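Local structure of branched-chain alpha-ketoacid decarboxylase (Lactococcus lactis, 2VBF) at residues R381-V386 with G401-G406; I473-N478 with N526-V531. The protein probably decarboxylates branched-chain and aromatic alpha-keto acids to aldehydes, using thiamine diphosphate and a magnesium ion. All blocks are in the same frame, centred on the assembly; numbering follows the deposited sequence.

Contact 1 and contact 2 follow one another along the chain without nesting or crossing. Helix 379-389 comes first; the chain then runs through strand 394-398 and turns at G401 into helix 402-407, whose packing against 381-386 closes a short loop of 14 residues. Much later, strand 473-478 lays down the middle of the six-stranded parallel sheet, and after strand 517-522 helix 525-537 returns to it, so that contact 2 closes a loop of 47 residues. The two contacts share a core: the F528 ring packs on helix 379-389, and I477 of the sheet touches both W383 and S403, tying both helices of contact 1 to it.

Contact 1 (R381-V386 with G401-G406); sequences RLWQAV and GTSFFG. With TPP (thiamine diphosphate), chain F.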
loop_
_atom_site.group_PDB
_atom_site.type_symbol
_atom_site.label_atom_id
_atom_site.label_comp_id
_atom_site.label_asym_id
_atom_site.label_seq_id
_atom_site.Cartn_x
_atom_site.Cartn_y
_atom_site.Cartn_z
ATOM N N ARG A 381 33.710 2.655 5.531
ATOM C CA ARG A 381 34.157 1.950 6.735
ATOM C C ARG A 381 33.059 1.101 7.369
ATOM O O ARG A 381 33.334 0.022 7.899
ATOM C CB ARG A 381 34.717 2.946 7.764
ATOM C CG ARG A 381 35.968 3.675 7.283
ATOM C CD ARG A 381 37.215 2.799 7.388
ATOM N NE ARG A 381 37.569 2.539 8.781
ATOM C CZ ARG A 381 38.561 1.749 9.170
ATOM N NH1 ARG A 381 39.301 1.110 8.275
ATOM N NH2 ARG A 381 38.799 1.587 10.462
ATOM N N LEU A 382 31.814 1.589 7.326
ATOM C CA LEU A 382 30.684 0.835 7.842
ATOM C C LEU A 382 30.617 -0.544 7.191
ATOM O O LEU A 382 30.489 -1.552 7.891
ATOM C CB LEU A 382 29.361 1.581 7.612
ATOM C CG LEU A 382 28.065 0.823 7.921
ATOM C CD1 LEU A 382 27.983 0.337 9.364
ATOM C CD2 LEU A 382 26.839 1.688 7.613
ATOM N N TRP A 383 30.698 -0.592 5.859
ATOM C CA TRP A 383 30.501 -1.883 5.163
ATOM C C TRP A 383 31.717 -2.794 5.345
ATOM O O TRP A 383 31.566 -4.007 5.376
ATOM C CB TRP A 383 30.085 -1.695 3.696
ATOM C CG TRP A 383 28.883 -0.820 3.643
ATOM C CD1 TRP A 383 28.816 0.432 3.128
ATOM C CD2 TRP A 383 27.612 -1.076 4.255
ATOM N NE1 TRP A 383 27.567 0.963 3.339
ATOM C CE2 TRP A 383 26.808 0.061 4.029
ATOM C CE3 TRP A 383 27.067 -2.159 4.959
ATOM C CZ2 TRP A 383 25.492 0.144 4.473
ATOM C CZ3 TRP A 383 25.749 -2.075 5.403
ATOM C CH2 TRP A 383 24.978 -0.931 5.153
ATOM N N GLN A 384 32.903 -2.199 5.489
ATOM C CA GLN A 384 34.113 -2.959 5.849
ATOM C C GLN A 384 33.911 -3.625 7.208
ATOM O O GLN A 384 34.223 -4.810 7.395
ATOM C CB GLN A 384 35.335 -2.034 5.887
ATOM C CG GLN A 384 36.679 -2.763 5.997
ATOM C CD GLN A 384 37.830 -1.837 6.336
ATOM O OE1 GLN A 384 37.716 -0.620 6.227
ATOM N NE2 GLN A 384 38.945 -2.416 6.772
ATOM N N ALA A 385 33.376 -2.863 8.159
ATOM C CA ALA A 385 33.073 -3.372 9.490
ATOM C C ALA A 385 32.039 -4.499 9.467
ATOM O O ALA A 385 32.223 -5.522 10.122
ATOM C CB ALA A 385 32.603 -2.243 10.396
ATOM N N VAL A 386 30.953 -4.312 8.710
ATOM C CA VAL A 386 29.914 -5.342 8.605
ATOM C C VAL A 386 30.486 -6.629 7.991
ATOM O O VAL A 386 30.201 -7.725 8.477
ATOM C CB VAL A 386 28.670 -4.856 7.810
ATOM C CG1 VAL A 386 27.706 -6.008 7.580
ATOM C CG2 VAL A 386 27.965 -3.718 8.547
ATOM N N GLY A 401 19.065 2.010 -1.548
ATOM C CA GLY A 401 19.741 3.118 -0.892
ATOM C C GLY A 401 21.175 2.758 -0.577
ATOM O O GLY A 401 21.728 1.790 -1.108
ATOM N N THR A 402 21.804 3.549 0.289
ATOM C CA THR A 402 23.205 3.287 0.634
ATOM C C THR A 402 23.382 1.863 1.158
ATOM O O THR A 402 24.403 1.242 0.887
ATOM C CB THR A 402 23.776 4.323 1.632
ATOM O OG1 THR A 402 23.104 4.239 2.894
ATOM C CG2 THR A 402 23.663 5.732 1.058
ATOM N N SER A 403 22.397 1.359 1.897
ATOM C CA SER A 403 22.486 0.003 2.483
ATOM C C SER A 403 22.684 -1.094 1.425
ATOM O O SER A 403 23.620 -1.897 1.517
ATOM C CB SER A 403 21.260 -0.310 3.331
ATOM O OG SER A 403 21.180 0.489 4.495
ATOM N N PHE A 404 21.818 -1.132 0.414
ATOM C CA PHE A 404 21.957 -2.153 -0.630
ATOM C C PHE A 404 23.293 -2.032 -1.342
ATOM O O PHE A 404 23.991 -3.028 -1.507
ATOM C CB PHE A 404 20.828 -2.095 -1.662
ATOM C CG PHE A 404 20.970 -3.124 -2.748
ATOM C CD1 PHE A 404 20.588 -4.424 -2.522
ATOM C CD2 PHE A 404 21.534 -2.797 -3.972
ATOM C CE1 PHE A 404 20.724 -5.383 -3.508
ATOM C CE2 PHE A 404 21.665 -3.745 -4.967
ATOM C CZ PHE A 404 21.276 -5.048 -4.730
ATOM N N PHE A 405 23.655 -0.828 -1.766
ATOM C CA PHE A 405 24.881 -0.672 -2.548
ATOM C C PHE A 405 26.156 -0.932 -1.740
ATOM O O PHE A 405 27.114 -1.486 -2.270
ATOM C CB PHE A 405 24.881 0.660 -3.285
ATOM C CG PHE A 405 23.830 0.714 -4.349
ATOM C CD1 PHE A 405 23.949 -0.078 -5.487
ATOM C CD2 PHE A 405 22.697 1.491 -4.191
ATOM C CE1 PHE A 405 22.963 -0.068 -6.474
ATOM C CE2 PHE A 405 21.710 1.514 -5.174
ATOM C CZ PHE A 405 21.840 0.726 -6.314
ATOM N N GLY A 406 26.127 -0.610 -0.450
ATOM C CA GLY A 406 27.210 -0.976 0.457
ATOM C C GLY A 406 27.274 -2.456 0.797
ATOM O O GLY A 406 28.340 -3.086 0.694
HETATM N "N1'" TPP F . 8.887 4.651 -3.486
HETATM C "C2'" TPP F . 8.988 3.284 -3.453
HETATM C CM2 TPP F . 7.831 2.480 -2.931
HETATM N "N3'" TPP F . 10.136 2.683 -3.909
HETATM C "C4'" TPP F . 11.182 3.434 -4.401
HETATM N "N4'" TPP F . 12.252 2.813 -4.841
HETATM C "C5'" TPP F . 11.099 4.830 -4.414
HETATM C "C6'" TPP F . 9.938 5.439 -3.956
HETATM C "C7'" TPP F . 12.241 5.685 -4.914
HETATM N N3 TPP F . 13.409 5.618 -4.041
HETATM C C2 TPP F . 14.517 4.807 -4.208
HETATM S S1 TPP F . 15.676 4.944 -3.088
HETATM C C5 TPP F . 14.817 6.102 -2.346
HETATM C C4 TPP F . 13.594 6.402 -2.947
HETATM C CM4 TPP F . 12.617 7.437 -2.459
HETATM C C6 TPP F . 15.419 6.748 -1.115
HETATM C C7 TPP F . 15.706 5.789 0.031
HETATM O O7 TPP F . 16.227 6.575 1.075
HETATM P PA TPP F . 16.816 5.925 2.408
HETATM O O1A TPP F . 16.009 4.720 2.835
HETATM O O2A TPP F . 16.841 7.005 3.473
HETATM O O3A TPP F . 18.265 5.392 1.929
HETATM P PB TPP F . 19.675 6.198 1.924
HETATM O O1B TPP F . 20.134 6.217 0.494
HETATM O O2B TPP F . 20.611 5.363 2.752
HETATM O O3B TPP F . 19.502 7.575 2.504
#
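The alpha carbon of a glycine, G406, sits almost directly over the five-membered ring of W383, 3.4 Å from its centroid and 11° off the ring normal, a CH-pi contact. A side chain at G406 would have no room, because a beta carbon would collide with W383 NE1. From this anchor the indole runs on along helix 402-407: its six-membered ring reaches S403, with W383 CZ2 3.6 Å from S403 CA, and S403 O stands over the same ring face as G406 CA. L382 CD2 lies against the opposite face. CG of W383 is anti to its own carbonyl carbon (chi1 -54°), which sends the ring across to the second helix, and NE1 is hydrogen-bonded to Q379, one turn earlier in its own helix, whose NE2 makes a weak hydrogen bond to T402 OG1. The two helical segments cross at -57° with their axes 10.5 Å apart, a distance spanned by the one large side chain. Helix 402-407 belongs to the C-terminal thiamine diphosphate-binding domain, and its N terminus points at the cofactor. T402 OG1 donates to diphosphate oxygen O2B at 2.7 Å, while T402 N is shared between O2B and O1B, at 3.3 Å and 3.2 Å. The helix N terminus is likely to offset part of the phosphate's charge. G401, at the N-cap, passes so near the diphosphate that a beta carbon would run into TPP O3A, and its backbone conformation would also press one against the preceding carbonyl oxygen. N479 and T483, which also bind the cofactor, lie near the T402 side chain.

Contact 2 (I473-N478 with N526-V531); sequences ICFIIN and NEFVSV
The rings of F475 and F528 meet obliquely, with their planes at 39° and their centroids 5.5 Å apart. The closest approach is CE1 of F475 to CE1 of F528, at 3.5 Å; F528 CE1 lies 3.9 Å from F475 CD1 as well. The F475 ring also meets that of F449, nearly parallel to it, and touches I545 of the neighbouring strand 542-548. Around F528 gather L382, A385 and V386 of helix 379-389, together with V522. Strand 473-478 is an inner strand of the parallel sheet in the C-terminal thiamine diphosphate-binding domain, an alpha/beta fold in which helix 525-537 packs over one sheet face, joining strand 517-522 to strand 542-548. With CG of F528 anti to its backbone nitrogen (chi1 -179°), the ring swings from the helix toward the sheet. The two phenylalanine side chains cross at about a right angle, in a buried layer set apart from the cofactor, whose nearest atom is about 11 Å from the F475 side chain. An alanine in place of F475 would probably open a gap between strand and helix, leaving the F528 ring without its aromatic partner and F449 without its near-parallel neighbour.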
loop_
_atom_site.group_PDB
_atom_site.type_symbol
_atom_site.label_atom_id
_atom_site.label_comp_id
_atom_site.label_asym_id
_atom_site.label_seq_id
_atom_site.Cartn_x
_atom_site.Cartn_y
_atom_site.Cartn_z
ATOM N N ILE A 473 18.869 -8.288 14.335
ATOM C CA ILE A 473 19.693 -7.124 14.624
ATOM C C ILE A 473 19.403 -6.109 13.510
ATOM O O ILE A 473 19.711 -6.355 12.339
ATOM C CB ILE A 473 21.191 -7.472 14.659
ATOM C CG1 ILE A 473 21.459 -8.590 15.685
ATOM C CG2 ILE A 473 22.037 -6.200 14.933
ATOM C CD1 ILE A 473 22.850 -9.197 15.583
ATOM N N CYS A 474 18.772 -4.998 13.880
ATOM C CA CYS A 474 18.294 -4.012 12.925
ATOM C C CYS A 474 19.126 -2.753 13.027
ATOM O O CYS A 474 19.259 -2.190 14.118
ATOM C CB CYS A 474 16.838 -3.681 13.205
ATOM S SG CYS A 474 15.755 -5.101 13.105
ATOM N N PHE A 475 19.686 -2.336 11.897
ATOM C CA PHE A 475 20.472 -1.104 11.773
ATOM C C PHE A 475 19.697 -0.101 10.931
ATOM O O PHE A 475 19.407 -0.372 9.765
ATOM C CB PHE A 475 21.818 -1.362 11.106
ATOM C CG PHE A 475 22.729 -2.248 11.894
ATOM C CD1 PHE A 475 23.531 -1.718 12.901
ATOM C CD2 PHE A 475 22.792 -3.601 11.628
ATOM C CE1 PHE A 475 24.382 -2.534 13.623
ATOM C CE2 PHE A 475 23.634 -4.432 12.354
ATOM C CZ PHE A 475 24.434 -3.900 13.349
ATOM N N ILE A 476 19.376 1.046 11.519
ATOM C CA ILE A 476 18.649 2.122 10.823
ATOM C C ILE A 476 19.666 3.205 10.460
ATOM O O ILE A 476 20.289 3.801 11.352
ATOM C CB ILE A 476 17.511 2.734 11.688
ATOM C CG1 ILE A 476 16.507 1.662 12.143
ATOM C CG2 ILE A 476 16.791 3.852 10.915
ATOM C CD1 ILE A 476 16.935 0.834 13.327
ATOM N N ILE A 477 19.845 3.459 9.161
ATOM C CA ILE A 477 20.807 4.462 8.719
ATOM C C ILE A 477 20.157 5.845 8.686
ATOM O O ILE A 477 19.478 6.209 7.746
ATOM C CB ILE A 477 21.453 4.123 7.373
ATOM C CG1 ILE A 477 22.137 2.750 7.458
ATOM C CG2 ILE A 477 22.437 5.205 6.982
ATOM C CD1 ILE A 477 22.872 2.335 6.212
ATOM N N ASN A 478 20.383 6.608 9.749
ATOM C CA ASN A 478 19.872 7.956 9.817
ATOM C C ASN A 478 20.895 8.889 9.176
ATOM O O ASN A 478 21.887 9.270 9.815
ATOM C CB ASN A 478 19.586 8.347 11.266
ATOM C CG ASN A 478 19.152 9.793 11.399
ATOM O OD1 ASN A 478 19.163 10.551 10.423
ATOM N ND2 ASN A 478 18.781 10.188 12.604
ATOM N N ASN A 526 34.130 2.948 16.877
ATOM C CA ASN A 526 34.262 2.197 18.133
ATOM C C ASN A 526 32.915 1.777 18.692
ATOM O O ASN A 526 32.741 0.648 19.160
ATOM C CB ASN A 526 34.968 3.038 19.210
ATOM C CG ASN A 526 36.468 3.085 19.037
ATOM O OD1 ASN A 526 37.085 2.135 18.555
ATOM N ND2 ASN A 526 37.071 4.198 19.446
ATOM N N GLU A 527 31.971 2.713 18.666
ATOM C CA GLU A 527 30.617 2.445 19.120
ATOM C C GLU A 527 29.959 1.368 18.265
ATOM O O GLU A 527 29.281 0.498 18.795
ATOM C CB GLU A 527 29.778 3.720 19.091
ATOM C CG GLU A 527 30.079 4.664 20.242
ATOM C CD GLU A 527 29.604 6.077 19.991
ATOM O OE1 GLU A 527 28.905 6.305 18.987
ATOM O OE2 GLU A 527 29.937 6.972 20.803
ATOM N N PHE A 528 30.184 1.420 16.956
ATOM C CA PHE A 528 29.607 0.425 16.047
ATOM C C PHE A 528 30.091 -0.991 16.358
ATOM O O PHE A 528 29.290 -1.913 16.505
ATOM C CB PHE A 528 29.894 0.741 14.588
ATOM C CG PHE A 528 29.292 -0.263 13.651
ATOM C CD1 PHE A 528 27.937 -0.214 13.347
ATOM C CD2 PHE A 528 30.056 -1.299 13.133
ATOM C CE1 PHE A 528 27.363 -1.171 12.521
ATOM C CE2 PHE A 528 29.490 -2.244 12.298
ATOM C CZ PHE A 528 28.140 -2.172 11.995
ATOM N N VAL A 529 31.406 -1.148 16.486
ATOM C CA VAL A 529 31.998 -2.441 16.833
ATOM C C VAL A 529 31.497 -2.950 18.187
ATOM O O VAL A 529 31.147 -4.126 18.302
ATOM C CB VAL A 529 33.546 -2.384 16.790
ATOM C CG1 VAL A 529 34.155 -3.641 17.397
ATOM C CG2 VAL A 529 34.015 -2.201 15.357
ATOM N N SER A 530 31.428 -2.075 19.194
ATOM C CA SER A 530 30.946 -2.457 20.531
ATOM C C SER A 530 29.517 -2.993 20.480
ATOM O O SER A 530 29.233 -4.079 20.982
ATOM C CB SER A 530 31.025 -1.272 21.507
ATOM O OG SER A 530 30.503 -1.601 22.797
ATOM N N VAL A 531 28.628 -2.233 19.848
ATOM C CA VAL A 531 27.217 -2.608 19.773
ATOM C C VAL A 531 26.993 -3.833 18.884
ATOM O O VAL A 531 26.172 -4.689 19.200
ATOM C CB VAL A 531 26.343 -1.440 19.260
ATOM C CG1 VAL A 531 24.912 -1.900 19.091
ATOM C CG2 VAL A 531 26.418 -0.247 20.219
#